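Local coordinates for tailspike protein (Siphovirus 9NA, PDB 3RIQ) that probably binds and cleaves the O-antigen of Salmonella lipopolysaccharide as an endorhamnosidase, serving as the receptor-binding tailspike of the phage, at residues E254-F267 against V282-Y296. Residues are numbered along the deposited sequence; the frame is centred on the assembly and turned at random.
Sequences EIGGRSARNYRLVF and VNADTGSPTERVDDY
E254 turns its carboxylate to the backbone of the 282-296 loop. Its OE2 takes the N-H of V293 at 3.1 Å, and R261 NH1 reaches the same oxygen from the opposite face of the carboxylate plane. The chain then reverses through a type I' turn, I255 to R258, and G257 O lies against V293 CG1. R258 bends at chi3 (-72°) and brings NE to D294 OD2 at 2.8 Å. In this salt bridge the guanidinium and carboxylate planes are nearly parallel, 15° apart; a second, weak bond comes from NH2. S259 binds twice. Its N-H goes to V293 O at 2.9 Å, and OG donates to the anti lone pair of D295 OD2 at 2.6 Å.

The protein is a right-handed parallel beta-helix, and this contact joins two excursions from successive coils: the hairpin before strand 266-273 and the long loop after strand 281-282.

R261 runs extended between them. NE and NH2 both grip D285 OD1, NE at 2.8 Å, with the guanidinium and carboxylate planes 77° apart. R292 holds D285 side-on from its own segment, one nitrogen to each oxygen. R292 CD sits 3.4 Å over the centre of the R261 guanidinium, and the two guanidinium planes stand almost perpendicular. NH1 of R261 also donates to S259 OG, so three nitrogens fix the rotation of the group. The D285 carboxylate, shared by both arginines, probably offsets their closeness. W303 and L306 also touch R261.

Y263 OH donates to D295 OD1 at 2.7 Å, on the syn side, and meets the ring edge of Y296. D295 thus spans S259 and Y263 with its two oxygens. Farther on, the F267 ring takes V282 CG2 over one face, offset toward the rim, while F222 and T250 of neighbouring strands pack against the same phenylalanine.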
loop_
_atom_site.group_PDB
_atom_site.type_symbol
_atom_site.label_atom_id
_atom_site.label_comp_id
_atom_site.label_asym_id
_atom_site.label_seq_id
_atom_site.Cartn_x
_atom_site.Cartn_y
_atom_site.Cartn_z
ATOM N N GLU A 254 -5.021 17.056 -29.326
ATOM C CA GLU A 254 -3.946 17.331 -30.305
ATOM C C GLU A 254 -3.145 18.563 -29.898
ATOM O O GLU A 254 -3.677 19.454 -29.266
ATOM C CB GLU A 254 -4.527 17.589 -31.709
ATOM C CG GLU A 254 -4.755 16.327 -32.589
ATOM C CD GLU A 254 -5.979 15.520 -32.181
ATOM O OE1 GLU A 254 -7.043 16.125 -31.874
ATOM O OE2 GLU A 254 -5.901 14.284 -32.225
ATOM N N ILE A 255 -1.875 18.615 -30.312
ATOM C CA ILE A 255 -1.077 19.859 -30.317
ATOM C C ILE A 255 -0.568 20.034 -31.730
ATOM O O ILE A 255 -0.001 19.089 -32.320
ATOM C CB ILE A 255 0.144 19.792 -29.375
ATOM C CG1 ILE A 255 -0.311 19.641 -27.935
ATOM C CG2 ILE A 255 0.985 21.092 -29.532
ATOM C CD1 ILE A 255 0.831 19.312 -26.958
ATOM N N GLY A 256 -0.813 21.225 -32.299
ATOM C CA GLY A 256 -0.273 21.559 -33.611
ATOM C C GLY A 256 -0.796 20.642 -34.710
ATOM O O GLY A 256 -0.187 20.533 -35.775
ATOM N N GLY A 257 -1.905 19.958 -34.439
ATOM C CA GLY A 257 -2.474 19.024 -35.394
ATOM C C GLY A 257 -2.148 17.547 -35.281
ATOM O O GLY A 257 -2.564 16.761 -36.135
ATOM N N ARG A 258 -1.410 17.148 -34.248
ATOM C CA ARG A 258 -1.139 15.703 -34.029
ATOM C C ARG A 258 -1.534 15.294 -32.624
ATOM O O ARG A 258 -1.321 16.057 -31.661
ATOM C CB ARG A 258 0.341 15.372 -34.265
ATOM C CG ARG A 258 0.672 13.881 -34.027
ATOM C CD ARG A 258 2.038 13.446 -34.468
ATOM N NE ARG A 258 2.087 13.419 -35.916
ATOM C CZ ARG A 258 2.866 14.203 -36.667
ATOM N NH1 ARG A 258 3.710 15.060 -36.105
ATOM N NH2 ARG A 258 2.798 14.124 -37.991
ATOM N N SER A 259 -2.077 14.089 -32.487
ATOM C CA SER A 259 -2.438 13.590 -31.153
ATOM C C SER A 259 -1.259 13.665 -30.173
ATOM O O SER A 259 -0.151 13.191 -30.484
ATOM C CB SER A 259 -2.929 12.132 -31.226
ATOM O OG SER A 259 -3.238 11.678 -29.906
ATOM N N ALA A 260 -1.521 14.247 -29.003
ATOM C CA ALA A 260 -0.540 14.443 -27.950
ATOM C C ALA A 260 -0.786 13.488 -26.777
ATOM O O ALA A 260 -0.270 13.678 -25.671
ATOM C CB ALA A 260 -0.641 15.910 -27.454
ATOM N N ARG A 261 -1.630 12.495 -27.015
ATOM C CA ARG A 261 -2.083 11.552 -25.987
ATOM C C ARG A 261 -0.972 10.590 -25.570
ATOM O O ARG A 261 0.148 10.660 -26.069
ATOM C CB ARG A 261 -3.298 10.798 -26.512
ATOM C CG ARG A 261 -4.502 11.733 -26.774
ATOM C CD ARG A 261 -5.596 10.937 -27.464
ATOM N NE ARG A 261 -6.829 11.698 -27.727
ATOM C CZ ARG A 261 -7.065 12.423 -28.821
ATOM N NH1 ARG A 261 -6.138 12.544 -29.781
ATOM N NH2 ARG A 261 -8.245 13.026 -28.966
ATOM N N ASN A 262 -1.276 9.692 -24.634
ATOM C CA ASN A 262 -0.262 8.850 -23.994
ATOM C C ASN A 262 -0.811 7.498 -23.607
ATOM O O ASN A 262 -1.990 7.395 -23.282
ATOM C CB ASN A 262 0.302 9.540 -22.739
ATOM C CG ASN A 262 0.837 10.916 -23.040
ATOM O OD1 ASN A 262 2.029 11.070 -23.344
ATOM N ND2 ASN A 262 -0.041 11.945 -22.968
ATOM N N TYR A 263 0.074 6.496 -23.584
ATOM C CA TYR A 263 -0.286 5.097 -23.390
ATOM C C TYR A 263 0.693 4.367 -22.523
ATOM O O TYR A 263 1.899 4.671 -22.531
ATOM C CB TYR A 263 -0.323 4.340 -24.754
ATOM C CG TYR A 263 -1.478 4.753 -25.640
ATOM C CD1 TYR A 263 -2.682 4.036 -25.637
ATOM C CD2 TYR A 263 -1.381 5.869 -26.478
ATOM C CE1 TYR A 263 -3.764 4.429 -26.419
ATOM C CE2 TYR A 263 -2.448 6.259 -27.279
ATOM C CZ TYR A 263 -3.647 5.529 -27.238
ATOM O OH TYR A 263 -4.701 5.907 -28.001
ATOM N N ARG A 264 0.180 3.408 -21.752
ATOM C CA ARG A 264 1.048 2.413 -21.121
ATOM C C ARG A 264 2.171 2.962 -20.223
ATOM O O ARG A 264 3.342 2.545 -20.309
ATOM C CB ARG A 264 1.593 1.436 -22.196
ATOM C CG ARG A 264 0.441 0.596 -22.771
ATOM C CD ARG A 264 0.898 -0.415 -23.817
ATOM N NE ARG A 264 1.468 0.176 -25.026
ATOM C CZ ARG A 264 1.580 -0.467 -26.193
ATOM N NH1 ARG A 264 1.195 -1.738 -26.300
ATOM N NH2 ARG A 264 2.093 0.153 -27.246
ATOM N N LEU A 265 1.820 3.949 -19.396
ATOM C CA LEU A 265 2.778 4.512 -18.435
ATOM C C LEU A 265 2.481 3.957 -17.042
ATOM O O LEU A 265 1.393 3.374 -16.799
ATOM C CB LEU A 265 2.672 6.050 -18.421
ATOM C CG LEU A 265 2.995 6.692 -19.787
ATOM C CD1 LEU A 265 2.682 8.202 -19.755
ATOM C CD2 LEU A 265 4.474 6.485 -20.179
ATOM N N VAL A 266 3.439 4.148 -16.129
ATOM C CA VAL A 266 3.264 3.783 -14.719
ATOM C C VAL A 266 3.364 5.028 -13.852
ATOM O O VAL A 266 4.328 5.808 -13.986
ATOM C CB VAL A 266 4.363 2.780 -14.265
ATOM C CG1 VAL A 266 4.203 2.474 -12.747
ATOM C CG2 VAL A 266 4.301 1.489 -15.082
ATOM N N PHE A 267 2.357 5.227 -12.996
ATOM C CA PHE A 267 2.359 6.297 -12.009
ATOM C C PHE A 267 2.273 5.607 -10.659
ATOM O O PHE A 267 1.217 5.028 -10.324
ATOM C CB PHE A 267 1.159 7.236 -12.228
ATOM C CG PHE A 267 1.133 7.854 -13.611
ATOM C CD1 PHE A 267 1.870 9.008 -13.873
ATOM C CD2 PHE A 267 0.434 7.240 -14.686
ATOM C CE1 PHE A 267 1.860 9.578 -15.153
ATOM C CE2 PHE A 267 0.446 7.806 -15.985
ATOM C CZ PHE A 267 1.157 8.974 -16.208
ATOM N N VAL A 282 -4.901 11.804 -15.491
ATOM C CA VAL A 282 -4.413 10.784 -16.426
ATOM C C VAL A 282 -5.530 10.556 -17.446
ATOM O O VAL A 282 -6.100 9.465 -17.541
ATOM C CB VAL A 282 -3.987 9.489 -15.692
ATOM C CG1 VAL A 282 -3.354 8.489 -16.672
ATOM C CG2 VAL A 282 -2.952 9.816 -14.590
ATOM N N ASN A 283 -5.896 11.632 -18.160
ATOM C CA ASN A 283 -6.892 11.556 -19.221
ATOM C C ASN A 283 -6.247 11.668 -20.596
ATOM O O ASN A 283 -5.186 12.309 -20.750
ATOM C CB ASN A 283 -7.912 12.696 -19.060
ATOM C CG ASN A 283 -8.882 12.448 -17.907
ATOM O OD1 ASN A 283 -10.027 12.012 -18.126
ATOM N ND2 ASN A 283 -8.435 12.705 -16.678
ATOM N N ALA A 284 -6.910 11.113 -21.608
ATOM C CA ALA A 284 -6.417 11.182 -22.998
ATOM C C ALA A 284 -7.354 11.988 -23.909
ATOM O O ALA A 284 -6.863 12.670 -24.797
ATOM C CB ALA A 284 -6.207 9.773 -23.555
ATOM N N ASP A 285 -8.674 11.908 -23.690
ATOM C CA ASP A 285 -9.639 12.730 -24.432
ATOM C C ASP A 285 -10.228 13.798 -23.515
ATOM O O ASP A 285 -10.459 13.542 -22.309
ATOM C CB ASP A 285 -10.788 11.860 -24.966
ATOM C CG ASP A 285 -10.376 10.941 -26.090
ATOM O OD1 ASP A 285 -9.501 11.323 -26.910
ATOM O OD2 ASP A 285 -10.911 9.805 -26.135
ATOM N N THR A 286 -10.544 14.970 -24.064
ATOM C CA THR A 286 -11.196 16.009 -23.272
ATOM C C THR A 286 -12.081 16.872 -24.178
ATOM O O THR A 286 -11.844 16.949 -25.389
ATOM C CB THR A 286 -10.178 16.892 -22.509
ATOM O OG1 THR A 286 -10.865 17.689 -21.548
ATOM C CG2 THR A 286 -9.398 17.824 -23.435
ATOM N N GLY A 287 -13.128 17.477 -23.606
ATOM C CA GLY A 287 -14.009 18.358 -24.392
ATOM C C GLY A 287 -14.876 17.555 -25.351
ATOM O O GLY A 287 -15.157 16.372 -25.096
ATOM N N SER A 288 -15.280 18.177 -26.462
ATOM C CA SER A 288 -16.197 17.548 -27.420
ATOM C C SER A 288 -15.457 16.648 -28.376
ATOM O O SER A 288 -14.336 16.971 -28.776
ATOM C CB SER A 288 -16.940 18.618 -28.239
ATOM O OG SER A 288 -17.599 19.537 -27.380
ATOM N N PRO A 289 -16.055 15.495 -28.735
ATOM C CA PRO A 289 -15.371 14.565 -29.646
ATOM C C PRO A 289 -14.994 15.195 -30.996
ATOM O O PRO A 289 -15.820 15.869 -31.629
ATOM C CB PRO A 289 -16.387 13.440 -29.851
ATOM C CG PRO A 289 -17.298 13.503 -28.645
ATOM C CD PRO A 289 -17.302 14.936 -28.177
ATOM N N THR A 290 -13.741 14.971 -31.406
ATOM C CA THR A 290 -13.210 15.396 -32.685
ATOM C C THR A 290 -12.300 14.265 -33.160
ATOM O O THR A 290 -11.591 13.668 -32.361
ATOM C CB THR A 290 -12.370 16.683 -32.558
ATOM O OG1 THR A 290 -13.007 17.574 -31.626
ATOM C CG2 THR A 290 -12.254 17.373 -33.896
ATOM N N GLU A 291 -12.308 13.963 -34.447
ATOM C CA GLU A 291 -11.467 12.875 -34.952
ATOM C C GLU A 291 -10.005 13.026 -34.504
ATOM O O GLU A 291 -9.438 14.145 -34.458
ATOM C CB GLU A 291 -11.556 12.781 -36.479
ATOM C CG GLU A 291 -10.834 11.582 -37.016
ATOM C CD GLU A 291 -11.476 10.275 -36.573
ATOM O OE1 GLU A 291 -12.310 9.737 -37.329
ATOM O OE2 GLU A 291 -11.170 9.802 -35.459
ATOM N N ARG A 292 -9.414 11.899 -34.119
ATOM C CA ARG A 292 -8.042 11.902 -33.660
ATOM C C ARG A 292 -7.090 11.838 -34.846
ATOM O O ARG A 292 -7.409 11.239 -35.882
ATOM C CB ARG A 292 -7.848 10.711 -32.738
ATOM C CG ARG A 292 -8.899 10.664 -31.613
ATOM C CD ARG A 292 -8.419 9.770 -30.436
ATOM N NE ARG A 292 -9.493 9.490 -29.450
ATOM C CZ ARG A 292 -10.443 8.552 -29.578
ATOM N NH1 ARG A 292 -10.467 7.760 -30.659
ATOM N NH2 ARG A 292 -11.356 8.356 -28.592
ATOM N N VAL A 293 -5.942 12.487 -34.696
ATOM C CA VAL A 293 -4.958 12.520 -35.762
ATOM C C VAL A 293 -3.711 11.746 -35.335
ATOM O O VAL A 293 -3.078 12.080 -34.326
ATOM C CB VAL A 293 -4.576 13.983 -36.127
ATOM C CG1 VAL A 293 -3.641 13.973 -37.303
ATOM C CG2 VAL A 293 -5.830 14.807 -36.476
ATOM N N ASP A 294 -3.345 10.733 -36.125
ATOM C CA ASP A 294 -2.190 9.848 -35.855
ATOM C C ASP A 294 -2.400 9.149 -34.478
ATOM O O ASP A 294 -1.522 9.108 -33.600
ATOM C CB ASP A 294 -0.852 10.608 -35.928
ATOM C CG ASP A 294 -0.571 11.180 -37.308
ATOM O OD1 ASP A 294 -0.966 10.556 -38.329
ATOM O OD2 ASP A 294 0.044 12.258 -37.371
ATOM N N ASP A 295 -3.612 8.622 -34.304
ATOM C CA ASP A 295 -4.002 7.899 -33.108
ATOM C C ASP A 295 -5.206 7.060 -33.532
ATOM O O ASP A 295 -5.680 7.138 -34.694
ATOM C CB ASP A 295 -4.366 8.876 -31.968
ATOM C CG ASP A 295 -4.078 8.317 -30.583
ATOM O OD1 ASP A 295 -4.275 7.111 -30.372
ATOM O OD2 ASP A 295 -3.664 9.112 -29.693
ATOM N N TYR A 296 -5.756 6.279 -32.608
ATOM C CA TYR A 296 -6.970 5.527 -32.934
ATOM C C TYR A 296 -8.131 6.443 -33.326
ATOM O O TYR A 296 -8.330 7.512 -32.724
ATOM C CB TYR A 296 -7.436 4.690 -31.741
ATOM C CG TYR A 296 -6.516 3.552 -31.351
ATOM C CD1 TYR A 296 -6.436 2.386 -32.126
ATOM C CD2 TYR A 296 -5.726 3.636 -30.214
ATOM C CE1 TYR A 296 -5.613 1.327 -31.774
ATOM C CE2 TYR A 296 -4.887 2.572 -29.848
ATOM C CZ TYR A 296 -4.832 1.428 -30.641
ATOM O OH TYR A 296 -3.993 0.376 -30.299
HETATM O O HOH W 1 -9.090 14.587 -31.231
HETATM O O HOH W 2 -3.025 11.018 -22.693
#